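Local coordinates for segregation and condensation protein A (Thermococcus onnurineus, PDB 6IVH), which probably serves as the kleisin subunit of an archaeal Smc-based condensin, whose N-terminal domain is the part described here, at residues Ser53-Leu58 with Asp116-Ala121; Glu69-Ala74 with Val101-Thr106. One frame throughout, in Å; residues are numbered along the deposited sequence.

Contact 1 of 2, residues Ser53-Leu58 with Asp116-Ala121; sequences SARAIL and DALEEA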
loop_
_atom_site.group_PDB
_atom_site.type_symbol
_atom_site.label_atom_id
_atom_site.label_comp_id
_atom_site.label_asym_id
_atom_site.label_seq_id
_atom_site.Cartn_x
_atom_site.Cartn_y
_atom_site.Cartn_z
ATOM N N SER A 53 10.753 2.920 7.404
ATOM C CA SER A 53 11.504 1.709 7.110
ATOM C C SER A 53 11.677 1.518 5.605
ATOM O O SER A 53 10.979 2.126 4.786
ATOM C CB SER A 53 10.807 0.484 7.704
ATOM O OG SER A 53 9.585 0.218 7.035
ATOM N N ALA A 54 12.628 0.649 5.246
ATOM C CA ALA A 54 12.834 0.316 3.841
ATOM C C ALA A 54 11.633 -0.415 3.259
ATOM O O ALA A 54 11.300 -0.217 2.085
ATOM C CB ALA A 54 14.100 -0.525 3.677
ATOM N N ARG A 55 10.972 -1.256 4.060
ATOM C CA ARG A 55 9.799 -1.972 3.567
ATOM C C ARG A 55 8.685 -1.005 3.191
ATOM O O ARG A 55 7.988 -1.208 2.190
ATOM C CB ARG A 55 9.317 -2.979 4.613
ATOM C CG ARG A 55 10.412 -3.910 5.108
ATOM C CD ARG A 55 9.913 -4.879 6.171
ATOM N NE ARG A 55 9.249 -6.047 5.597
ATOM C CZ ARG A 55 7.942 -6.278 5.671
ATOM N NH1 ARG A 55 7.150 -5.421 6.300
ATOM N NH2 ARG A 55 7.428 -7.370 5.121
ATOM N N ALA A 56 8.509 0.062 3.975
ATOM C CA ALA A 56 7.522 1.077 3.626
ATOM C C ALA A 56 7.891 1.802 2.338
ATOM O O ALA A 56 7.001 2.231 1.593
ATOM C CB ALA A 56 7.364 2.076 4.772
ATOM N N ILE A 57 9.186 1.952 2.061
ATOM C CA ILE A 57 9.609 2.529 0.790
ATOM C C ILE A 57 9.375 1.540 -0.343
ATOM O O ILE A 57 8.862 1.903 -1.408
ATOM C CB ILE A 57 11.083 2.967 0.868
ATOM C CG1 ILE A 57 11.258 4.088 1.898
ATOM C CG2 ILE A 57 11.586 3.402 -0.494
ATOM C CD1 ILE A 57 12.701 4.490 2.125
ATOM N N LEU A 58 9.737 0.272 -0.129
ATOM C CA LEU A 58 9.537 -0.750 -1.153
ATOM C C LEU A 58 8.057 -1.006 -1.416
ATOM O O LEU A 58 7.675 -1.308 -2.554
ATOM C CB LEU A 58 10.235 -2.045 -0.737
ATOM C CG LEU A 58 10.019 -3.285 -1.607
ATOM C CD1 LEU A 58 10.500 -3.041 -3.028
ATOM C CD2 LEU A 58 10.722 -4.485 -0.998
ATOM N N ASP A 116 3.415 -10.615 0.775
ATOM C CA ASP A 116 3.970 -11.652 -0.090
ATOM C C ASP A 116 4.898 -11.050 -1.136
ATOM O O ASP A 116 5.943 -11.630 -1.456
ATOM C CB ASP A 116 2.849 -12.447 -0.760
ATOM C CG ASP A 116 2.363 -13.606 0.094
ATOM O OD1 ASP A 116 3.079 -13.995 1.042
ATOM O OD2 ASP A 116 1.266 -14.133 -0.188
ATOM N N ALA A 117 4.537 -9.884 -1.677
ATOM C CA ALA A 117 5.411 -9.215 -2.632
ATOM C C ALA A 117 6.636 -8.624 -1.950
ATOM O O ALA A 117 7.714 -8.571 -2.554
ATOM C CB ALA A 117 4.641 -8.126 -3.379
ATOM N N LEU A 118 6.494 -8.176 -0.701
ATOM C CA LEU A 118 7.628 -7.597 0.010
ATOM C C LEU A 118 8.689 -8.646 0.317
ATOM O O LEU A 118 9.889 -8.378 0.188
ATOM C CB LEU A 118 7.152 -6.922 1.296
ATOM C CG LEU A 118 6.520 -5.537 1.152
ATOM C CD1 LEU A 118 5.765 -5.157 2.409
ATOM C CD2 LEU A 118 7.588 -4.504 0.848
ATOM N N GLU A 119 8.270 -9.849 0.717
ATOM C CA GLU A 119 9.231 -10.866 1.126
ATOM C C GLU A 119 9.904 -11.568 -0.045
ATOM O O GLU A 119 11.026 -12.061 0.112
ATOM C CB GLU A 119 8.558 -11.898 2.033
ATOM C CG GLU A 119 8.777 -11.639 3.521
ATOM C CD GLU A 119 7.933 -10.496 4.056
ATOM O OE1 GLU A 119 8.493 -9.410 4.312
ATOM O OE2 GLU A 119 6.711 -10.689 4.234
ATOM N N GLU A 120 9.263 -11.628 -1.210
ATOM C CA GLU A 120 9.930 -12.178 -2.381
ATOM C C GLU A 120 10.694 -11.125 -3.173
ATOM O O GLU A 120 11.466 -11.484 -4.069
ATOM C CB GLU A 120 8.924 -12.890 -3.295
ATOM C CG GLU A 120 9.031 -14.411 -3.242
ATOM C CD GLU A 120 8.511 -15.080 -4.500
ATOM O OE1 GLU A 120 7.296 -15.361 -4.574
ATOM O OE2 GLU A 120 9.321 -15.322 -5.421
ATOM N N ALA A 121 10.509 -9.846 -2.867
ATOM C CA ALA A 121 11.325 -8.802 -3.470
ATOM C C ALA A 121 12.749 -8.890 -2.927
ATOM O O ALA A 121 13.545 -7.967 -3.086
ATOM C CB ALA A 121 10.733 -7.431 -3.199
#

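Contact 2 of 2, residues Glu69-Ala74 with Val101-Thr106; sequences EALLYA and VERYYT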
loop_
_atom_site.group_PDB
_atom_site.type_symbol
_atom_site.label_atom_id
_atom_site.label_comp_id
_atom_site.label_asym_id
_atom_site.label_seq_id
_atom_site.Cartn_x
_atom_site.Cartn_y
_atom_site.Cartn_z
ATOM N N GLU A 69 -1.225 -2.507 -13.126
ATOM C CA GLU A 69 -1.844 -3.708 -13.673
ATOM C C GLU A 69 -3.356 -3.679 -13.488
ATOM O O GLU A 69 -4.101 -4.145 -14.356
ATOM C CB GLU A 69 -1.237 -4.950 -13.021
ATOM C CG GLU A 69 0.281 -4.996 -13.094
ATOM C CD GLU A 69 0.870 -6.171 -12.336
ATOM O OE1 GLU A 69 1.622 -6.959 -12.950
ATOM O OE2 GLU A 69 0.581 -6.308 -11.127
ATOM N N ALA A 70 -3.829 -3.127 -12.368
ATOM C CA ALA A 70 -5.269 -3.002 -12.164
ATOM C C ALA A 70 -5.904 -2.131 -13.238
ATOM O O ALA A 70 -6.999 -2.433 -13.727
ATOM C CB ALA A 70 -5.558 -2.435 -10.776
ATOM N N LEU A 71 -5.231 -1.043 -13.621
ATOM C CA LEU A 71 -5.754 -0.186 -14.677
ATOM C C LEU A 71 -5.682 -0.863 -16.038
ATOM O O LEU A 71 -6.555 -0.642 -16.886
ATOM C CB LEU A 71 -4.993 1.136 -14.708
ATOM C CG LEU A 71 -5.370 2.143 -13.625
ATOM C CD1 LEU A 71 -4.280 3.183 -13.496
ATOM C CD2 LEU A 71 -6.704 2.796 -13.947
ATOM N N LEU A 72 -4.654 -1.680 -16.270
ATOM C CA LEU A 72 -4.521 -2.377 -17.542
ATOM C C LEU A 72 -5.411 -3.609 -17.635
ATOM O O LEU A 72 -5.681 -4.077 -18.745
ATOM C CB LEU A 72 -3.061 -2.777 -17.771
ATOM C CG LEU A 72 -2.051 -1.637 -17.922
ATOM C CD1 LEU A 72 -0.645 -2.187 -18.086
ATOM C CD2 LEU A 72 -2.418 -0.740 -19.095
ATOM N N TYR A 73 -5.873 -4.142 -16.502
ATOM C CA TYR A 73 -6.714 -5.339 -16.467
ATOM C C TYR A 73 -7.927 -5.035 -15.590
ATOM O O TYR A 73 -7.883 -5.229 -14.372
ATOM C CB TYR A 73 -5.927 -6.546 -15.958
ATOM C CG TYR A 73 -4.552 -6.679 -16.581
ATOM C CD1 TYR A 73 -4.400 -6.862 -17.949
ATOM C CD2 TYR A 73 -3.405 -6.627 -15.799
ATOM C CE1 TYR A 73 -3.145 -6.981 -18.522
ATOM C CE2 TYR A 73 -2.145 -6.743 -16.362
ATOM C CZ TYR A 73 -2.022 -6.922 -17.723
ATOM O OH TYR A 73 -0.772 -7.042 -18.286
ATOM N N ALA A 74 -9.002 -4.563 -16.220
ATOM C CA ALA A 74 -10.235 -4.174 -15.532
ATOM C C ALA A 74 -9.970 -3.120 -14.461
ATOM O O ALA A 74 -9.624 -1.977 -14.770
ATOM C CB ALA A 74 -10.919 -5.395 -14.921
ATOM N N VAL A 101 -4.909 -10.620 -11.473
ATOM C CA VAL A 101 -4.823 -9.192 -11.185
ATOM C C VAL A 101 -6.191 -8.691 -10.739
ATOM O O VAL A 101 -7.155 -8.716 -11.512
ATOM C CB VAL A 101 -4.316 -8.408 -12.405
ATOM C CG1 VAL A 101 -4.572 -6.923 -12.222
ATOM C CG2 VAL A 101 -2.832 -8.662 -12.610
ATOM N N GLU A 102 -6.276 -8.237 -9.491
ATOM C CA GLU A 102 -7.502 -7.704 -8.920
ATOM C C GLU A 102 -7.397 -6.188 -8.808
ATOM O O GLU A 102 -6.311 -5.637 -8.601
ATOM C CB GLU A 102 -7.776 -8.314 -7.535
ATOM C CG GLU A 102 -7.406 -9.797 -7.399
ATOM C CD GLU A 102 -8.599 -10.731 -7.527
ATOM O OE1 GLU A 102 -8.573 -11.811 -6.904
ATOM O OE2 GLU A 102 -9.544 -10.396 -8.268
ATOM N N ARG A 103 -8.539 -5.514 -8.941
ATOM C CA ARG A 103 -8.606 -4.080 -8.698
ATOM C C ARG A 103 -9.102 -3.736 -7.300
ATOM O O ARG A 103 -8.626 -2.762 -6.708
ATOM C CB ARG A 103 -9.502 -3.398 -9.739
ATOM C CG ARG A 103 -9.948 -1.996 -9.347
ATOM C CD ARG A 103 -9.678 -0.976 -10.431
ATOM N NE ARG A 103 -9.790 0.379 -9.903
ATOM C CZ ARG A 103 -9.897 1.468 -10.653
ATOM N NH1 ARG A 103 -9.911 1.361 -11.973
ATOM N NH2 ARG A 103 -9.995 2.661 -10.083
ATOM N N TYR A 104 -10.022 -4.522 -6.747
ATOM C CA TYR A 104 -10.581 -4.270 -5.426
ATOM C C TYR A 104 -10.145 -5.365 -4.461
ATOM O O TYR A 104 -10.232 -6.555 -4.781
ATOM C CB TYR A 104 -12.107 -4.177 -5.492
ATOM C CG TYR A 104 -12.597 -3.011 -6.323
ATOM C CD1 TYR A 104 -12.807 -1.762 -5.750
ATOM C CD2 TYR A 104 -12.838 -3.155 -7.683
ATOM C CE1 TYR A 104 -13.250 -0.692 -6.509
ATOM C CE2 TYR A 104 -13.281 -2.092 -8.449
ATOM C CZ TYR A 104 -13.483 -0.863 -7.858
ATOM O OH TYR A 104 -13.924 0.194 -8.620
ATOM N N TYR A 105 -9.674 -4.954 -3.283
ATOM C CA TYR A 105 -9.188 -5.865 -2.257
ATOM C C TYR A 105 -9.899 -5.595 -0.939
ATOM O O TYR A 105 -10.443 -4.513 -0.709
ATOM C CB TYR A 105 -7.673 -5.723 -2.029
ATOM C CG TYR A 105 -6.795 -6.274 -3.128
ATOM C CD1 TYR A 105 -6.075 -7.447 -2.943
ATOM C CD2 TYR A 105 -6.673 -5.613 -4.341
ATOM C CE1 TYR A 105 -5.264 -7.949 -3.940
ATOM C CE2 TYR A 105 -5.865 -6.109 -5.344
ATOM C CZ TYR A 105 -5.163 -7.275 -5.139
ATOM O OH TYR A 105 -4.359 -7.769 -6.139
ATOM N N THR A 106 -9.883 -6.600 -0.071
ATOM C CA THR A 106 -10.155 -6.376 1.338
ATOM C C THR A 106 -8.839 -6.078 2.051
ATOM O O THR A 106 -7.751 -6.279 1.507
ATOM C CB THR A 106 -10.856 -7.583 1.966
ATOM O OG1 THR A 106 -10.021 -8.741 1.854
ATOM C CG2 THR A 106 -12.184 -7.846 1.270
#

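Contact 1 of 2, residues Ser53-Leu58 with Asp116-Ala121
In the helical N-terminal domain of this kleisin, the start of helix 54-72 meets the end of helix 107-120 through Leu58 and Leu118, with Arg55 and Glu119 beside them. The axes of the short helical segments 54-58 and 116-120 make 112° and come no closer than 10.6 Å, a spacing bridged by long side chains. Leu58 CD2 touches Leu118 CD2 at 3.6 Å, the two side chains alongside one another and pointing opposite ways, and Leu58 CD2 also meets Ala121 CB at 3.7 Å. Leu118 CD2 lies against the carbonyl oxygen of Arg55, while Leu118 CD1 sits over one face of the guanidinium. Arg55, bent at chi3 (82°), brings NH2 to Glu119 OE1 in a hydrogen-bonded salt bridge. The oxygen lies near the guanidinium plane, and the two flat groups are 12° apart. The modelled Arg55 NH2 to Glu119 OE1 distance, 2.4 Å, is very short and doubtful. At the helix start, Ser53 OG accepts from Ala56 N as an N-cap and also hydrogen-bonds Ile9 O. Leu118 reaches on to Ile62. Thus leucine methyls, with Ala121 CB, form the apolar part, and a surface ion pair joins the helix ends, its arginine backed by a leucine methyl.

Contact 2 of 2, residues Glu69-Ala74 with Val101-Thr106
Apolar packing comes first, and Val101 has the largest share, its two methyls set against Tyr73 and Glu69 where helix 54-72 runs out. Val101 CG1, anti to the backbone N (chi1 165°), lies 3.5 Å from Glu69 O and near the plane of the Tyr73 ring, at its edge, 3.8 Å from Tyr73 CD2. The other methyl, CG2, approaches the same ring carbon and also the CB of Glu69. An alanine in place of Val101 would probably leave a gap beside the ring edge and the last helical turn, with Tyr73 freer to turn. The phenol ring has Leu72 CB over the centre of one face. Further along, Ala70 CB rests 3.9 Å from Glu102 O and 4.0 Å from Arg103 CA, a methyl small enough to be consistent with the close backbone approach, 4.9 Å between Ala70 CA and Arg103 CA.

Polar groups play a different part. Arg103 NH1 approaches Leu71 CD2 obliquely at 4.0 Å, but the charge is engaged elsewhere: NE forms a salt bridge with Asp30. Backbone bonds from Tyr105 to Ile29 and from Arg103 to Ile31 pair this segment with strand 29-30 and the residue after it. Glu69 OE2 makes long, weak ion pairs with Arg65 and Arg99. Methyl and CH packing therefore joins the two segments to each other, whereas the arginine charge and the backbone bonds of the 101-106 segment are directed to strand 29-30, with its Asp30, and to Ile31.

Both contacts use helix 54-72, contact 1 near its start and contact 2 at its end, so their centres stand 20 Å apart and their nearest atoms about 9 Å, without touching. In chain order the segments run 53-58, 69-74, 101-106, 116-121: contact 2 closes the inner loop, which includes the unmodelled residues 75-96, and contact 1 closes the outer one. Strand 104-105 leads directly into helix 107-120, so the chain returning from the unmodelled stretch 75-96 packs on one end of helix 54-72 and then on the other. The two illustrate how one long helix can carry separate contacts at its two ends, each end meeting a different part of the returning chain.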